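Local atomic coordinates of glutathione S-transferase (Ceriporiopsis subvermispora, PDB entry 6J3E), a protein that binds glutathione and, as a fungal serine-type glutathione S-transferase, probably catalyses attack of the glutathione thiol on electrophilic substrates. Residues Glu144-Phe147 and Arg148-Arg151; Leu198-Asp202 and Lys203-Ala207; Val215-Val218 and Lys219-Gly223; Ile74-Pro77 and Ser78-Lys81; Phe115-Ala118 and Phe119-Ile123. All blocks are in the same frame, centred on the assembly; numbering follows the deposited sequence.

Interaction 1. Residues Glu144-Phe147 and Arg148-Arg151. With EDO (1,2-ethanediol), chain G.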
# COMPACT_ATOMS: atom_id res chain seq x y z
N GLU A 144 1.74 19.41 25.52
CA GLU A 144 2.44 20.31 24.61
C GLU A 144 3.94 20.31 24.86
O GLU A 144 4.73 20.27 23.92
CB GLU A 144 1.88 21.73 24.72
CG GLU A 144 2.32 22.68 23.62
CD GLU A 144 3.74 23.22 23.81
OE1 GLU A 144 4.36 23.61 22.79
OE2 GLU A 144 4.23 23.25 24.98
N GLU A 145 4.35 20.39 26.13
CA GLU A 145 5.77 20.30 26.45
C GLU A 145 6.36 19.01 25.87
O GLU A 145 7.40 19.03 25.19
CB GLU A 145 5.98 20.37 27.97
CG GLU A 145 7.45 20.41 28.44
CD GLU A 145 8.14 19.03 28.45
OE1 GLU A 145 9.34 18.96 28.11
OE2 GLU A 145 7.49 18.01 28.82
N PHE A 146 5.68 17.88 26.11
CA PHE A 146 6.16 16.59 25.63
C PHE A 146 6.13 16.51 24.10
O PHE A 146 7.09 16.04 23.47
CB PHE A 146 5.29 15.49 26.24
CG PHE A 146 5.71 14.10 25.84
CD1 PHE A 146 5.29 13.55 24.64
CD2 PHE A 146 6.51 13.33 26.69
CE1 PHE A 146 5.67 12.26 24.28
CE2 PHE A 146 6.90 12.05 26.34
CZ PHE A 146 6.46 11.50 25.13
N PHE A 147 5.03 16.93 23.49
CA PHE A 147 4.88 16.78 22.04
C PHE A 147 5.88 17.65 21.29
O PHE A 147 6.57 17.19 20.37
CB PHE A 147 3.45 17.13 21.63
CG PHE A 147 3.11 16.74 20.23
CD1 PHE A 147 2.56 15.51 19.97
CD2 PHE A 147 3.33 17.63 19.17
CE1 PHE A 147 2.25 15.14 18.66
CE2 PHE A 147 3.01 17.27 17.88
CZ PHE A 147 2.47 16.02 17.62
N ARG A 148 5.97 18.92 21.68
CA ARG A 148 6.88 19.82 20.99
C ARG A 148 8.33 19.33 21.09
O ARG A 148 9.05 19.30 20.08
CB ARG A 148 6.73 21.23 21.55
CG ARG A 148 7.67 22.21 20.93
CD ARG A 148 7.62 23.57 21.60
NE ARG A 148 6.44 24.34 21.23
CZ ARG A 148 6.34 25.04 20.09
NH1 ARG A 148 7.34 25.03 19.21
NH2 ARG A 148 5.24 25.74 19.84
N ARG A 149 8.75 18.90 22.29
CA ARG A 149 10.15 18.53 22.51
C ARG A 149 10.54 17.32 21.67
O ARG A 149 11.56 17.34 20.97
CB ARG A 149 10.39 18.22 24.00
CG ARG A 149 11.86 17.96 24.34
CD ARG A 149 12.05 16.88 25.41
NE ARG A 149 10.97 16.88 26.39
CZ ARG A 149 10.36 15.77 26.82
NH1 ARG A 149 10.75 14.59 26.33
NH2 ARG A 149 9.37 15.83 27.71
N THR A 150 9.73 16.26 21.74
CA THR A 150 10.04 15.03 21.03
C THR A 150 9.93 15.21 19.52
O THR A 150 10.79 14.74 18.77
CB THR A 150 9.13 13.89 21.51
OG1 THR A 150 7.75 14.24 21.30
CG2 THR A 150 9.33 13.63 22.98
N ARG A 151 8.88 15.90 19.05
CA ARG A 151 8.69 16.06 17.61
C ARG A 151 9.75 16.95 17.00
O ARG A 151 10.27 16.65 15.92
CB ARG A 151 7.29 16.59 17.31
CG ARG A 151 6.21 15.48 17.13
CD ARG A 151 6.08 14.54 18.34
NE ARG A 151 5.11 13.46 18.13
CZ ARG A 151 4.91 12.44 18.96
NH1 ARG A 151 5.61 12.33 20.07
NH2 ARG A 151 4.01 11.52 18.67
C1 EDO G . 0.72 11.88 16.43
O1 EDO G . 0.92 11.18 17.69
C2 EDO G . -0.32 11.19 15.55
O2 EDO G . -0.34 11.90 14.31

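Interaction 2. Residues Leu198-Asp202 and Lys203-Ala207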
# COMPACT_ATOMS: atom_id res chain seq x y z
N LEU A 198 -16.80 3.71 -0.66
CA LEU A 198 -16.30 2.69 0.23
C LEU A 198 -15.48 1.68 -0.56
O LEU A 198 -15.80 1.35 -1.72
CB LEU A 198 -17.44 1.98 0.94
CG LEU A 198 -18.46 2.90 1.59
CD1 LEU A 198 -19.40 2.06 2.43
CD2 LEU A 198 -17.78 3.99 2.43
N PHE A 199 -14.44 1.15 0.08
CA PHE A 199 -13.53 0.25 -0.61
C PHE A 199 -14.21 -1.03 -1.10
O PHE A 199 -13.94 -1.47 -2.22
CB PHE A 199 -12.35 -0.08 0.30
CG PHE A 199 -11.20 0.83 0.09
CD1 PHE A 199 -11.24 2.12 0.60
CD2 PHE A 199 -10.13 0.44 -0.68
CE1 PHE A 199 -10.20 3.00 0.38
CE2 PHE A 199 -9.07 1.31 -0.91
CZ PHE A 199 -9.11 2.60 -0.38
N LEU A 200 -15.08 -1.64 -0.27
CA LEU A 200 -15.78 -2.86 -0.67
C LEU A 200 -17.03 -2.58 -1.49
O LEU A 200 -17.76 -3.53 -1.80
CB LEU A 200 -16.20 -3.70 0.54
CG LEU A 200 -15.25 -3.94 1.71
CD1 LEU A 200 -15.99 -4.67 2.82
CD2 LEU A 200 -14.01 -4.73 1.28
N GLY A 201 -17.30 -1.33 -1.84
CA GLY A 201 -18.46 -0.96 -2.63
C GLY A 201 -19.62 -0.44 -1.80
O GLY A 201 -19.78 0.76 -1.62
N ASP A 202 -20.42 -1.37 -1.29
CA ASP A 202 -21.63 -1.04 -0.55
C ASP A 202 -21.49 -1.18 0.96
O ASP A 202 -22.27 -0.56 1.69
CB ASP A 202 -22.78 -1.92 -1.05
CG ASP A 202 -22.36 -3.37 -1.20
OD1 ASP A 202 -21.13 -3.64 -1.06
OD2 ASP A 202 -23.21 -4.24 -1.47
N LYS A 203 -20.53 -1.96 1.45
CA LYS A 203 -20.36 -2.20 2.87
C LYS A 203 -19.18 -1.41 3.43
O LYS A 203 -18.15 -1.26 2.77
CB LYS A 203 -20.16 -3.70 3.13
CG LYS A 203 -21.27 -4.58 2.61
CD LYS A 203 -20.74 -5.77 1.81
CE LYS A 203 -19.73 -6.60 2.61
NZ LYS A 203 -19.18 -7.73 1.80
N VAL A 204 -19.34 -0.92 4.66
CA VAL A 204 -18.25 -0.25 5.37
C VAL A 204 -17.19 -1.26 5.78
O VAL A 204 -17.50 -2.38 6.21
CB VAL A 204 -18.81 0.49 6.59
CG1 VAL A 204 -17.71 0.75 7.61
CG2 VAL A 204 -19.46 1.76 6.16
N SER A 205 -15.93 -0.86 5.66
CA SER A 205 -14.80 -1.69 6.06
C SER A 205 -13.87 -0.84 6.91
O SER A 205 -14.01 0.39 6.97
CB SER A 205 -14.07 -2.24 4.84
OG SER A 205 -13.72 -1.16 3.99
N TYR A 206 -12.89 -1.49 7.55
CA TYR A 206 -11.92 -0.72 8.33
C TYR A 206 -11.12 0.23 7.46
O TYR A 206 -10.61 1.23 7.96
CB TYR A 206 -10.98 -1.64 9.14
CG TYR A 206 -9.91 -0.90 9.96
CD1 TYR A 206 -10.24 -0.23 11.14
CD2 TYR A 206 -8.58 -0.88 9.55
CE1 TYR A 206 -9.26 0.45 11.89
CE2 TYR A 206 -7.60 -0.19 10.29
CZ TYR A 206 -7.94 0.46 11.45
OH TYR A 206 -6.97 1.14 12.16
N ALA A 207 -11.03 -0.04 6.15
CA ALA A 207 -10.25 0.84 5.28
C ALA A 207 -10.93 2.20 5.14
O ALA A 207 -10.26 3.24 5.09
CB ALA A 207 -10.03 0.20 3.91
O HOH W 1 -15.68 -0.80 2.37

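Interaction 3. Residues Val215-Val218 and Lys219-Gly223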
# COMPACT_ATOMS: atom_id res chain seq x y z
N VAL A 215 -8.98 12.11 8.20
CA VAL A 215 -9.59 13.31 7.64
C VAL A 215 -10.27 14.11 8.74
O VAL A 215 -10.18 15.35 8.76
CB VAL A 215 -10.57 12.95 6.50
CG1 VAL A 215 -11.36 14.18 6.06
CG2 VAL A 215 -9.79 12.41 5.34
N ILE A 216 -10.94 13.44 9.68
CA ILE A 216 -11.61 14.18 10.76
C ILE A 216 -10.57 14.88 11.63
O ILE A 216 -10.84 15.96 12.18
CB ILE A 216 -12.53 13.26 11.58
CG1 ILE A 216 -13.62 14.08 12.26
CG2 ILE A 216 -11.78 12.47 12.66
CD1 ILE A 216 -14.43 14.89 11.30
N TRP A 217 -9.37 14.31 11.73
CA TRP A 217 -8.26 14.98 12.40
C TRP A 217 -7.93 16.30 11.70
O TRP A 217 -7.75 17.33 12.35
CB TRP A 217 -7.03 14.06 12.40
CG TRP A 217 -5.74 14.62 12.94
CD1 TRP A 217 -5.57 15.40 14.05
CD2 TRP A 217 -4.43 14.44 12.38
NE1 TRP A 217 -4.25 15.69 14.22
CE2 TRP A 217 -3.52 15.12 13.21
CE3 TRP A 217 -3.94 13.75 11.26
CZ2 TRP A 217 -2.15 15.13 12.96
CZ3 TRP A 217 -2.59 13.77 11.01
CH2 TRP A 217 -1.70 14.45 11.86
N VAL A 218 -7.84 16.26 10.38
CA VAL A 218 -7.55 17.48 9.62
C VAL A 218 -8.66 18.48 9.80
O VAL A 218 -8.42 19.69 9.97
CB VAL A 218 -7.33 17.13 8.14
CG1 VAL A 218 -7.23 18.39 7.31
CG2 VAL A 218 -6.09 16.27 7.98
N LYS A 219 -9.91 18.01 9.79
CA LYS A 219 -11.04 18.92 9.87
C LYS A 219 -11.13 19.56 11.24
O LYS A 219 -11.32 20.77 11.35
CB LYS A 219 -12.35 18.19 9.55
CG LYS A 219 -13.59 19.08 9.65
CD LYS A 219 -14.88 18.31 9.35
CE LYS A 219 -16.09 19.23 9.27
NZ LYS A 219 -17.32 18.52 8.85
N ARG A 220 -10.97 18.76 12.30
CA ARG A 220 -11.17 19.32 13.63
C ARG A 220 -9.98 20.17 14.06
O ARG A 220 -10.17 21.24 14.64
CB ARG A 220 -11.48 18.21 14.61
CG ARG A 220 -12.91 17.74 14.47
CD ARG A 220 -13.09 16.29 14.83
NE ARG A 220 -13.47 16.12 16.22
CZ ARG A 220 -14.67 15.70 16.62
NH1 ARG A 220 -15.61 15.39 15.74
NH2 ARG A 220 -14.90 15.59 17.91
N VAL A 221 -8.76 19.74 13.73
CA VAL A 221 -7.57 20.44 14.21
C VAL A 221 -7.32 21.71 13.41
O VAL A 221 -7.10 22.77 13.99
CB VAL A 221 -6.35 19.51 14.21
CG1 VAL A 221 -5.05 20.31 14.33
CG2 VAL A 221 -6.47 18.51 15.35
N LEU A 222 -7.33 21.63 12.08
CA LEU A 222 -7.21 22.85 11.29
C LEU A 222 -8.45 23.73 11.44
O LEU A 222 -8.35 24.96 11.32
CB LEU A 222 -6.96 22.53 9.82
CG LEU A 222 -5.54 22.07 9.52
CD1 LEU A 222 -5.28 22.06 8.02
CD2 LEU A 222 -4.55 22.96 10.22
N GLY A 223 -9.61 23.14 11.71
CA GLY A 223 -10.81 23.90 11.95
C GLY A 223 -11.81 23.84 10.81
O GLY A 223 -11.47 24.07 9.65

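Interaction 4. Residues Ile74-Pro77 and Ser78-Lys81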
# COMPACT_ATOMS: atom_id res chain seq x y z
N ILE A 74 -7.53 -0.15 24.13
CA ILE A 74 -8.76 -0.50 24.83
C ILE A 74 -8.48 -1.62 25.83
O ILE A 74 -7.63 -2.49 25.59
CB ILE A 74 -9.92 -0.91 23.89
CG1 ILE A 74 -9.54 -2.14 23.07
CG2 ILE A 74 -10.34 0.27 23.03
CD1 ILE A 74 -10.74 -2.79 22.41
N HIS A 75 -9.19 -1.58 26.96
CA HIS A 75 -9.25 -2.71 27.88
C HIS A 75 -10.69 -3.17 28.00
O HIS A 75 -11.59 -2.37 28.29
CB HIS A 75 -8.71 -2.39 29.28
CG HIS A 75 -8.91 -3.51 30.24
ND1 HIS A 75 -8.20 -4.69 30.16
CD2 HIS A 75 -9.79 -3.67 31.26
CE1 HIS A 75 -8.62 -5.52 31.10
NE2 HIS A 75 -9.58 -4.92 31.78
N ASP A 76 -10.89 -4.47 27.78
CA ASP A 76 -12.20 -5.11 27.74
C ASP A 76 -12.36 -5.94 28.99
O ASP A 76 -11.89 -7.09 29.03
CB ASP A 76 -12.35 -5.97 26.48
CG ASP A 76 -13.76 -6.49 26.29
OD1 ASP A 76 -14.64 -6.09 27.09
OD2 ASP A 76 -14.01 -7.26 25.33
N PRO A 77 -12.98 -5.42 30.05
CA PRO A 77 -13.11 -6.21 31.28
C PRO A 77 -13.92 -7.48 31.06
O PRO A 77 -13.66 -8.50 31.73
CB PRO A 77 -13.80 -5.24 32.25
CG PRO A 77 -14.54 -4.30 31.37
CD PRO A 77 -13.70 -4.14 30.14
N SER A 78 -14.86 -7.47 30.11
CA SER A 78 -15.56 -8.69 29.73
C SER A 78 -14.60 -9.82 29.38
O SER A 78 -14.95 -11.00 29.51
CB SER A 78 -16.47 -8.41 28.53
OG SER A 78 -16.08 -9.20 27.42
N THR A 79 -13.38 -9.49 28.96
CA THR A 79 -12.43 -10.50 28.54
C THR A 79 -11.11 -10.44 29.28
O THR A 79 -10.35 -11.42 29.23
CB THR A 79 -12.15 -10.37 27.04
OG1 THR A 79 -11.50 -11.55 26.58
CG2 THR A 79 -11.25 -9.21 26.79
N GLY A 80 -10.81 -9.34 29.95
CA GLY A 80 -9.51 -9.15 30.57
C GLY A 80 -8.38 -8.81 29.61
O GLY A 80 -7.25 -8.64 30.07
N LYS A 81 -8.64 -8.73 28.31
CA LYS A 81 -7.60 -8.44 27.33
C LYS A 81 -7.43 -6.94 27.14
O LYS A 81 -8.37 -6.16 27.30
CB LYS A 81 -7.90 -9.10 25.98
CG LYS A 81 -7.94 -10.63 26.00
CD LYS A 81 -6.63 -11.25 25.51
CE LYS A 81 -6.81 -12.74 25.22
NZ LYS A 81 -5.60 -13.32 24.56

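Interaction 5. Residues Phe115-Ala118 and Phe119-Ile123. With EDO (1,2-ethanediol), chain K.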
# COMPACT_ATOMS: atom_id res chain seq x y z
N PHE A 115 -3.23 -2.26 2.65
CA PHE A 115 -3.77 -0.92 2.50
C PHE A 115 -3.19 0.00 3.56
O PHE A 115 -2.83 1.15 3.27
CB PHE A 115 -5.29 -0.95 2.57
CG PHE A 115 -5.91 0.39 2.84
CD1 PHE A 115 -6.19 1.27 1.80
CD2 PHE A 115 -6.21 0.79 4.15
CE1 PHE A 115 -6.77 2.51 2.05
CE2 PHE A 115 -6.79 2.04 4.40
CZ PHE A 115 -7.06 2.90 3.35
N ASN A 116 -3.08 -0.48 4.80
CA ASN A 116 -2.56 0.36 5.87
C ASN A 116 -1.20 0.93 5.50
O ASN A 116 -0.97 2.14 5.61
CB ASN A 116 -2.47 -0.44 7.18
CG ASN A 116 -2.01 0.43 8.34
OD1 ASN A 116 -2.76 1.29 8.80
ND2 ASN A 116 -0.77 0.24 8.79
N PHE A 117 -0.29 0.07 5.04
CA PHE A 117 1.00 0.54 4.54
C PHE A 117 0.84 1.58 3.44
O PHE A 117 1.39 2.68 3.54
CB PHE A 117 1.82 -0.64 4.03
CG PHE A 117 3.17 -0.24 3.53
CD1 PHE A 117 4.11 0.28 4.39
CD2 PHE A 117 3.50 -0.39 2.20
CE1 PHE A 117 5.36 0.65 3.92
CE2 PHE A 117 4.76 -0.04 1.74
CZ PHE A 117 5.68 0.48 2.60
N ALA A 118 0.08 1.25 2.38
CA ALA A 118 -0.10 2.17 1.26
C ALA A 118 -0.60 3.52 1.74
O ALA A 118 -0.11 4.57 1.32
CB ALA A 118 -1.08 1.59 0.23
N PHE A 119 -1.58 3.48 2.66
CA PHE A 119 -2.13 4.71 3.20
C PHE A 119 -1.08 5.49 3.98
O PHE A 119 -0.99 6.71 3.86
CB PHE A 119 -3.34 4.36 4.08
CG PHE A 119 -3.99 5.56 4.70
CD1 PHE A 119 -3.54 6.07 5.91
CD2 PHE A 119 -5.05 6.19 4.07
CE1 PHE A 119 -4.14 7.19 6.48
CE2 PHE A 119 -5.65 7.30 4.62
CZ PHE A 119 -5.20 7.80 5.83
N SER A 120 -0.30 4.80 4.82
CA SER A 120 0.74 5.48 5.57
C SER A 120 1.76 6.10 4.63
O SER A 120 2.19 7.24 4.83
CB SER A 120 1.43 4.51 6.54
OG SER A 120 0.63 4.26 7.68
N GLU A 121 2.15 5.37 3.59
CA GLU A 121 3.08 5.93 2.63
C GLU A 121 2.47 7.11 1.88
O GLU A 121 3.15 8.11 1.66
CB GLU A 121 3.54 4.86 1.64
CG GLU A 121 4.70 4.05 2.18
CD GLU A 121 5.73 4.92 2.86
OE1 GLU A 121 6.31 5.80 2.17
OE2 GLU A 121 5.96 4.73 4.07
N ALA A 122 1.20 7.01 1.48
CA ALA A 122 0.63 8.06 0.64
C ALA A 122 0.17 9.29 1.42
O ALA A 122 0.26 10.41 0.91
CB ALA A 122 -0.54 7.52 -0.18
N ILE A 123 -0.34 9.11 2.64
CA ILE A 123 -1.03 10.18 3.37
C ILE A 123 -0.22 10.65 4.57
O ILE A 123 0.14 11.82 4.67
CB ILE A 123 -2.44 9.72 3.81
CG1 ILE A 123 -3.30 9.34 2.59
CG2 ILE A 123 -3.11 10.77 4.64
CD1 ILE A 123 -3.10 10.25 1.40
C1 EDO K . 3.97 -1.94 7.37
O1 EDO K . 4.17 -3.21 6.71
C2 EDO K . 2.49 -1.67 7.66
O2 EDO K . 2.24 -0.27 7.88

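Interaction 1. Residues Glu144-Phe147 and Arg148-Arg151
Helix 141-153 of the all-helical C-terminal domain pairs Glu144 with Arg148 and Glu145 with Arg149 in salt bridges, each between residues one turn apart, and the same i to i+4 spacing brings Phe146 to Thr150 and Phe147 to Arg151. Arg148 offers its NE to Glu144 OE1 at 2.7 Å, the two side chains running alongside each other and their flat groups turned 50° apart. Arg149 instead grips its partner side-on: NE and NH2 both reach Glu145 OE1, and NH2 also lies 3.1 Å from Glu145 OE2, all on the syn side of the carboxylate. Arg148 NH1 also pairs with Glu152 on the next turn, and NH2 with Glu161 beyond the helix.

Thr150 OG1, placed between its own backbone N and carbonyl carbon (chi1 59°), turns back to Phe146 O at 2.9 Å. Thr150 N meets that oxygen from the opposite face of the carbonyl plane, so two donors share it. Thr150 CG2 sits over one face of the Phe146 ring, 4.2 Å from its centroid. Arg151 lays its chain across the Phe147 ring, with CD above the centre at 3.8 Å from the centroid, while Arg151 NH1 donates to Thr150 OG1 at 3.1 Å. Phe147 also meets Tyr45 edge-to-face. With CD and NE over the ring and NH1 on the threonine, the guanidinium directs NH2 to a weak bond with O1 of a 1,2-ethanediol, probably from the crystallisation liquor. Arg151 is a glutathione-binding residue of this enzyme, here without its ligand, and the arrangement is that of a helix-borne arginine positioned at the glutathione site.

Interaction 2. Residues Leu198-Asp202 and Lys203-Ala207
The backbone folds through a type I beta turn from Leu198 to Gly201, closed by Gly201 N to Leu198 O at 3.1 Å, and then doubles back so that Leu198 faces Val204 just ahead of helix 206-222, whose N-cap is Ser205. Gly201 has a positive phi at which a side chain would run into the preceding carbonyl oxygen.

A water molecule fills the middle of this loop. It accepts from Leu200 N at 2.8 Å, donates to Lys203 O at 2.5 Å, and is hydrogen-bonded to Ser205 OG at 2.6 Å. The serine hydroxyl, lying between its own N and carbonyl carbon (chi1 54°), is thereby directed at the water, while Ser205 N is taken by Asp208 within the helix. Asp208 also receives Phe199 N, so one carboxylate joins the turn to the helix start.

Around the water the contacts are apolar. Leu198 CD1 touches Val204 CG2 at 3.7 Å and also lies against the backbone of Lys203. Leu200 spreads its CD1 branch over Ser205 CB, again at 3.7 Å. Ala207 CB rests above one face of the Phe199 ring, 4.0 Å from CD1. That ring also meets Phe115 edge-to-face and packs on Ala110 of the second subunit, while Leu200 packs on Leu111 of the second subunit.

The polar atoms of the two limbs thus meet through the water and Asp208, with apolar contacts beside them, and the bridging water probably contributes to the shape of the turn, since it satisfies Leu200 N, Lys203 O and Ser205 OG together.

Interaction 3. Residues Val215-Val218 and Lys219-Gly223
Ile216 and Arg220 meet one turn apart on helix 206-222, and the backbone carbonyl of Ile216 takes the Arg220 amide at 2.8 Å. The neighbouring carbonyls are filled in the same i to i+4 fashion: Val215 O by Lys219 N, Trp217 O by Val221 N, and Val218 O by Leu222 N. Leu222 N approaches from above the carbonyl plane, 37° out of it, and its N-H...O angle is the least straight of the four. Gly223 N then donates to Lys219 O at 2.9 Å, just where positive phi takes the chain out of the helix.

Arg220 runs its CD against Ile216 CG1 at 3.4 Å, and a bend at chi3 (94°) carries the guanidinium on past the isoleucine. All three of its nitrogens are satisfied by other parts of the chain. NE bonds to Ala19 O and NH2 forms a salt bridge to Asp17, which joins this C-terminal-domain helix to the segment leading into helix 22-34, a tie between the two domains of the glutathione S-transferase fold. NH1 makes a separate salt bridge to Glu251, near the chain's C-terminal end.

On another side of the helix the contacts are apolar. Val221 CG2 lies alongside the Trp217 indole, 3.5 Å from CD1, and both side chains pack on Met131 of helix 109-136. Trp217 also meets the rings of Trp214 and Trp20. Val218 CG1 approaches Leu222 CD1 at 4.2 Å, and Val218 packs on Trp229 of helix 227-232.

Interaction 4. Residues Ile74-Pro77 and Ser78-Lys81
His75 brings its ring against the returning backbone of Gly80 and Lys81, while Ile74, just before it, turns to the other side and packs on helix 86-96. The imidazole CE1 lies 3.6 Å from Gly80 O, which sits near the ring plane at its edge, and the ring's ND1 is hydrogen-bonded to Thr82 OG1.

Asp76 carries most of the turn. Its amide donates to Lys81 O at 3.1 Å in a nearly straight bond (177°), and its carbonyl oxygen receives two amides: Thr79 N at 2.8 Å, from above the carbonyl plane, and Gly80 N at 2.7 Å, almost in line with the C=O. The Thr79 and Gly80 bonds close the turn that links strands 73-76 and 81-84, the antiparallel pair at one margin of the four-stranded sheet in the thioredoxin-like N-terminal domain.

With CG opposite the backbone N (chi1 -171°), the Asp76 carboxylate is carried over the loop. OD1 takes a weak bond from Ser78 N at 3.3 Å, and OD2 accepts from the hydroxyls of Tyr92 and Tyr97. Thr79 crosses this side chain at about a right angle, its CG2 3.4 Å from Asp76 CB. With an alanine in place of Asp76, the two tyrosine hydroxyls would probably be left without this acceptor and the amide of Ser78 without its weak mate.

Pro77 follows and leads the chain into the bend, and Gly80, with positive phi, turns it back toward Lys81.

Interaction 5. Residues Phe115-Ala118 and Phe119-Ile123
Phe119 N donates to Phe115 O at 2.7 Å, nearly along the C=O axis, the shortest of the helical bonds here. Asn116 O takes the Ser120 amide N at 2.9 Å and, weakly, the Ser120 hydroxyl OG at 3.4 Å. Glu121 N to Phe117 O and Ala122 N to Ala118 O run in step, with a wider pi-type turn at 120-123.

On one flank Phe119 CB stands over a face of the Phe115 ring, 4.3 Å from its centroid. The two rings lie alongside and point the same way, with Phe115 CZ 3.9 Å from Phe119 CD2 and their planes 39° apart. Helix 206-222 packs against both rings.

On another flank Glu121 puts its CG methylene over a face of the Phe117 ring, 4.0 Å from the centroid. The chain bends at chi2 (-43°) beyond that methylene, and the carboxylate goes on to a salt bridge with Arg125. A serine in place of Phe117 would probably leave the Glu121 methylene without its aromatic cover and open a gap against the second subunit.

Phe117 packs on Gln184 of the second subunit, and Ala118 and Ala122 both receive Phe117 of the second subunit. Close by, Asn116 ND2 makes a weak bond to O2 of a 1,2-ethanediol molecule at 3.2 Å; the diol is also held by Gln184 and Trp188 of the second subunit. Small alanines accepting a partner's aromatic ring, with Phe115 and Phe119 packed on helix 206-222, make this the dimer-facing stretch of a long helix in the C-terminal domain of a glutathione S-transferase.

In the fold
Along the chain the order is interaction 4, 5, 1, 2 and 3. Interaction 4 lies in the N-terminal thioredoxin-like domain, on the hairpin of strands 73-76 and 81-84; the others belong to the helical C-terminal domain. Interactions 2 and 3 share helix 206-222, its start and its end, with centres 22 Å apart. Interactions 2 and 5 touch directly, Phe199 CZ lying 3.4 Å from Phe115 CE1, and both reach the second subunit, so they join loop, helix 109-136 and dimer interface. Interactions 1 and 2 stand 36 Å apart between centres, on opposite sides of the chain's centre. Of the five, interaction 1 contains a glutathione-binding residue.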